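PDB 6LBK: Poly(A) RNA polymerase GLD2 from Rattus norvegicus, which probably adds AMP units to the 3' ends of selected cytoplasmic mRNAs and of certain microRNAs, as a non-canonical poly(A) polymerase. Local coordinates for residues D299-M304 against Q345-I350; R322-C327 against G334-R339. The protein carries 1 engineered substitution. All blocks are in the same frame, centred on the assembly; numbering follows the deposited sequence.

Overall arrangement
Interactions 1 and 2 lie on the same side of the chain's centre, their own centres about 10 Å apart, in the part of GLD2 that carries the PAP-associated region and away from the predicted catalytic metal site. Interaction 2 is nested within the chain loop that interaction 1 closes. Both are mainly buried, but their chemistry differs. Interaction 1 joins the turn before strand 303-306 to helix 344-363 through two aromatic rings, without a hydrogen bond between the segments. Interaction 2 joins the irregular loops that precede and follow strand 328-329 in the chain, chiefly through one asparagine amide. The contacts meet where Tyr325 and Ile326 pack on Phe347.

Interaction 1: D299-M304 against Q345-I350; sequences DWNTQM and QKFDMI
Trp300 and Phe347 carry this contact as an edge-to-face aromatic pair. The edge of the Phe347 ring points at the face of the five-membered ring of Trp300, with centroids 5.2 Å apart and planes at 88°, a T-shaped meeting. Phe347 CE1 sits over the indole, offset toward its rim, with Trp300 CG 3.9 Å from this atom. CG of Phe347 lies anti to its backbone N (chi1 180°), which carries the ring out from the helix to the tryptophan.

Apolar packing extends the same meeting: Trp300 CB lies 3.7 Å from Phe347 CZ, near the plane of the phenyl ring. Large flat side chains suit this buried place because they span a gap that leaves the nearest CA atoms, those of Trp300 and Phe347, 9.9 Å apart. In the fold, the pair ties the turn ahead of strand 303-306 to helix 344-363. Tyr325 also stacks on Phe347, while Phe298 meets Trp300 edge-to-face. With an alanine in place of Trp300, the Phe347 edge would probably lose the aromatic face it points at, and a gap would open between turn and helix.

Polar bonds shape the turn itself. Asp299 OD1 accepts from Asn301 N at 3.3 Å, making an Asx turn, and OD2 of the same carboxylate takes the hydroxyl of Thr302, with OG1 2.8 Å away. Both donors approach from above the carboxylate plane. Aspartate suits this position because its short side chain can reach back to the following residues with both oxygens, while Asp299 O accepts from the backbone N atoms of Thr302 and Gln303.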
# COMPACT_ATOMS: atom_id res chain seq x y z
N ASP A 299 4.76 17.44 -11.86
CA ASP A 299 5.77 17.26 -12.91
C ASP A 299 6.58 15.98 -12.64
O ASP A 299 7.57 15.97 -11.90
CB ASP A 299 6.66 18.49 -12.98
CG ASP A 299 7.56 18.48 -14.19
OD1 ASP A 299 7.40 17.58 -15.04
OD2 ASP A 299 8.41 19.40 -14.31
N TRP A 300 6.12 14.87 -13.25
CA TRP A 300 6.81 13.59 -13.14
C TRP A 300 8.29 13.73 -13.47
O TRP A 300 9.13 13.01 -12.91
CB TRP A 300 6.19 12.58 -14.10
CG TRP A 300 4.72 12.63 -14.18
CD1 TRP A 300 3.98 13.31 -15.08
CD2 TRP A 300 3.79 11.96 -13.32
NE1 TRP A 300 2.64 13.10 -14.85
CE2 TRP A 300 2.50 12.28 -13.77
CE3 TRP A 300 3.93 11.11 -12.21
CZ2 TRP A 300 1.36 11.80 -13.16
CZ3 TRP A 300 2.78 10.62 -11.60
CH2 TRP A 300 1.51 10.97 -12.08
N ASN A 301 8.62 14.59 -14.44
CA ASN A 301 9.94 14.62 -15.04
C ASN A 301 10.97 15.35 -14.19
O ASN A 301 12.18 15.16 -14.42
CB ASN A 301 9.88 15.26 -16.43
CG ASN A 301 8.82 14.63 -17.31
OD1 ASN A 301 8.03 13.80 -16.87
ND2 ASN A 301 8.80 15.02 -18.57
N THR A 302 10.55 16.16 -13.22
CA THR A 302 11.52 16.89 -12.42
C THR A 302 11.46 16.58 -10.93
O THR A 302 12.45 16.86 -10.23
CB THR A 302 11.32 18.40 -12.59
OG1 THR A 302 10.00 18.76 -12.14
CG2 THR A 302 11.48 18.79 -14.06
N GLN A 303 10.36 16.01 -10.42
CA GLN A 303 10.22 15.88 -8.98
C GLN A 303 9.91 14.46 -8.52
O GLN A 303 9.44 13.61 -9.28
CB GLN A 303 9.16 16.84 -8.41
CG GLN A 303 9.68 18.26 -8.31
CD GLN A 303 8.87 19.10 -7.37
OE1 GLN A 303 7.65 18.95 -7.29
NE2 GLN A 303 9.53 20.01 -6.65
N MET A 304 10.20 14.24 -7.25
CA MET A 304 9.96 12.99 -6.56
C MET A 304 9.14 13.29 -5.31
O MET A 304 9.26 14.35 -4.68
CB MET A 304 11.25 12.27 -6.16
CG MET A 304 11.91 12.79 -4.89
SD MET A 304 13.15 11.64 -4.25
CE MET A 304 13.56 12.48 -2.72
N GLN A 345 4.79 3.60 -23.13
CA GLN A 345 3.38 3.24 -23.28
C GLN A 345 2.65 3.13 -21.94
O GLN A 345 1.56 3.69 -21.78
CB GLN A 345 3.30 1.93 -24.08
CG GLN A 345 1.92 1.52 -24.54
CD GLN A 345 1.14 0.83 -23.43
OE1 GLN A 345 1.71 0.08 -22.63
NE2 GLN A 345 -0.16 1.09 -23.36
N LYS A 346 3.25 2.44 -20.96
CA LYS A 346 2.60 2.30 -19.65
C LYS A 346 2.53 3.63 -18.91
O LYS A 346 1.50 3.96 -18.30
CB LYS A 346 3.34 1.25 -18.81
CG LYS A 346 3.34 -0.16 -19.41
CD LYS A 346 1.95 -0.77 -19.41
CE LYS A 346 1.95 -2.16 -20.02
NZ LYS A 346 2.81 -3.12 -19.26
N PHE A 347 3.63 4.39 -18.91
CA PHE A 347 3.65 5.73 -18.32
C PHE A 347 2.53 6.60 -18.88
O PHE A 347 1.80 7.26 -18.13
CB PHE A 347 5.03 6.36 -18.57
CG PHE A 347 5.20 7.75 -18.01
CD1 PHE A 347 4.61 8.12 -16.81
CD2 PHE A 347 6.01 8.67 -18.67
CE1 PHE A 347 4.79 9.39 -16.30
CE2 PHE A 347 6.20 9.93 -18.16
CZ PHE A 347 5.60 10.30 -16.99
N ASP A 348 2.37 6.57 -20.21
CA ASP A 348 1.28 7.30 -20.84
C ASP A 348 -0.06 6.75 -20.40
O ASP A 348 -1.01 7.51 -20.21
CB ASP A 348 1.40 7.22 -22.36
CG ASP A 348 2.63 7.94 -22.89
OD1 ASP A 348 3.18 8.76 -22.12
OD2 ASP A 348 3.04 7.72 -24.05
N MET A 349 -0.18 5.43 -20.27
CA MET A 349 -1.44 4.88 -19.80
C MET A 349 -1.84 5.51 -18.47
O MET A 349 -2.99 5.95 -18.30
CB MET A 349 -1.33 3.35 -19.71
CG MET A 349 -2.66 2.64 -19.53
SD MET A 349 -2.53 0.87 -19.14
CE MET A 349 -1.38 0.31 -20.39
N ILE A 350 -0.89 5.63 -17.55
CA ILE A 350 -1.16 6.29 -16.27
C ILE A 350 -1.59 7.75 -16.50
O ILE A 350 -2.61 8.20 -15.97
CB ILE A 350 0.07 6.22 -15.34
CG1 ILE A 350 0.78 4.86 -15.41
CG2 ILE A 350 -0.32 6.52 -13.92
CD1 ILE A 350 0.16 3.79 -14.57

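Interaction 2: R322-C327 against G334-R339; sequences RNKYIC and GTNTAR
An Asx turn at Asn336, at the start of the type I beta turn from Asn336 to Arg339, meets the loop leading into strand 328-329, within the PAP-associated region of this Cid1-type polymerase. The Asn336 side chain joins the two loops. Its ND2 donates to Ile326 O at 2.7 Å, in the carbonyl plane, although the N-H...O angle is only 139°. With CG anti to the backbone N (chi1 -177°), the amide extends toward that carbonyl. The other end of the amide serves its own turn: OD1 accepts from Ala338 N at 3.1 Å, the donor standing above the carbonyl plane, and also from Val328 N outside the two segments. Asparagine suits the place because one short group supplies both a donor and an acceptor.

Beside this polar grip, Ile326 CG2 packs on Ala338 CB at 3.6 Å; the small methyl of alanine lets the branched isoleucine come close, and Ile326 also touches Phe347 of helix 344-363. Lys324 runs past Asn336 in the opposite sense, its CE 3.5 Å from Asn336 ND2. The guanidinium of Arg339 is engaged elsewhere, its NH2 forming a salt bridge with Glu320. Lys324, bent along its chain, brings its ammonium to the backbone of Arg339, where NZ makes a weak hydrogen bond to Arg339 O at 3.4 Å.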
# COMPACT_ATOMS: atom_id res chain seq x y z
N ARG A 322 17.93 8.57 -12.61
CA ARG A 322 18.30 9.25 -13.88
C ARG A 322 17.26 9.08 -15.00
O ARG A 322 16.91 10.09 -15.59
CB ARG A 322 19.68 8.78 -14.35
CG ARG A 322 20.48 9.84 -15.09
CD ARG A 322 21.97 9.73 -14.87
NE ARG A 322 22.45 8.42 -15.28
CZ ARG A 322 22.77 8.06 -16.52
NH1 ARG A 322 22.69 8.94 -17.50
NH2 ARG A 322 23.19 6.84 -16.78
N ASN A 323 16.70 7.90 -15.23
CA ASN A 323 15.85 7.82 -16.44
C ASN A 323 14.42 7.40 -16.14
O ASN A 323 13.67 7.17 -17.08
CB ASN A 323 16.45 6.83 -17.43
CG ASN A 323 17.88 7.17 -17.74
OD1 ASN A 323 18.16 8.18 -18.37
ND2 ASN A 323 18.79 6.32 -17.29
N LYS A 324 14.09 7.34 -14.87
CA LYS A 324 12.74 6.94 -14.42
C LYS A 324 11.67 7.95 -14.80
O LYS A 324 11.91 9.14 -14.68
CB LYS A 324 12.69 6.94 -12.90
CG LYS A 324 13.89 6.30 -12.24
CD LYS A 324 14.25 4.98 -12.84
CE LYS A 324 13.48 3.84 -12.23
NZ LYS A 324 13.10 2.85 -13.26
N TYR A 325 10.48 7.43 -15.11
CA TYR A 325 9.31 8.27 -15.40
C TYR A 325 8.66 8.73 -14.09
O TYR A 325 8.33 9.89 -13.98
CB TYR A 325 8.30 7.44 -16.16
CG TYR A 325 8.76 6.98 -17.51
CD1 TYR A 325 9.57 7.78 -18.29
CD2 TYR A 325 8.33 5.79 -18.04
CE1 TYR A 325 9.95 7.38 -19.55
CE2 TYR A 325 8.70 5.37 -19.30
CZ TYR A 325 9.51 6.17 -20.06
OH TYR A 325 9.89 5.77 -21.29
N ILE A 326 8.55 7.86 -13.08
CA ILE A 326 7.86 8.20 -11.85
C ILE A 326 8.83 7.94 -10.71
O ILE A 326 9.53 6.92 -10.70
CB ILE A 326 6.56 7.39 -11.69
CG1 ILE A 326 5.67 7.56 -12.93
CG2 ILE A 326 5.76 7.81 -10.45
CD1 ILE A 326 4.33 6.92 -12.80
N CYS A 327 8.94 8.91 -9.79
CA CYS A 327 9.88 8.87 -8.66
C CYS A 327 9.12 9.08 -7.35
O CYS A 327 8.77 10.22 -7.02
CB CYS A 327 10.97 9.92 -8.82
SG CYS A 327 12.03 9.67 -10.22
N GLY A 334 16.11 4.83 0.73
CA GLY A 334 16.04 5.75 -0.39
C GLY A 334 15.96 5.08 -1.74
O GLY A 334 16.99 4.85 -2.38
N THR A 335 14.75 4.74 -2.19
CA THR A 335 14.57 3.99 -3.43
C THR A 335 13.23 4.34 -4.05
O THR A 335 12.30 4.81 -3.38
CB THR A 335 14.69 2.46 -3.19
OG1 THR A 335 13.82 2.04 -2.14
CG2 THR A 335 16.12 2.03 -2.84
N ASN A 336 13.12 4.10 -5.36
CA ASN A 336 11.95 4.45 -6.16
C ASN A 336 10.92 3.32 -6.09
O ASN A 336 11.16 2.23 -6.61
CB ASN A 336 12.34 4.72 -7.61
CG ASN A 336 11.17 5.16 -8.46
OD1 ASN A 336 10.11 5.54 -7.94
ND2 ASN A 336 11.35 5.14 -9.77
N THR A 337 9.76 3.59 -5.46
CA THR A 337 8.73 2.56 -5.36
C THR A 337 8.03 2.31 -6.69
O THR A 337 7.55 1.19 -6.93
CB THR A 337 7.69 2.97 -4.32
OG1 THR A 337 6.95 4.09 -4.83
CG2 THR A 337 8.34 3.31 -2.99
N ALA A 338 7.96 3.32 -7.55
CA ALA A 338 7.33 3.19 -8.86
C ALA A 338 8.35 2.78 -9.92
O ALA A 338 8.09 2.95 -11.12
CB ALA A 338 6.64 4.49 -9.27
N ARG A 339 9.49 2.26 -9.48
CA ARG A 339 10.53 1.78 -10.38
C ARG A 339 10.00 0.82 -11.43
O ARG A 339 10.63 0.68 -12.48
CB ARG A 339 11.62 1.11 -9.53
CG ARG A 339 12.85 0.63 -10.26
CD ARG A 339 13.93 0.15 -9.27
NE ARG A 339 14.77 1.23 -8.75
CZ ARG A 339 14.96 1.50 -7.46
NH1 ARG A 339 14.38 0.75 -6.53
NH2 ARG A 339 15.75 2.51 -7.10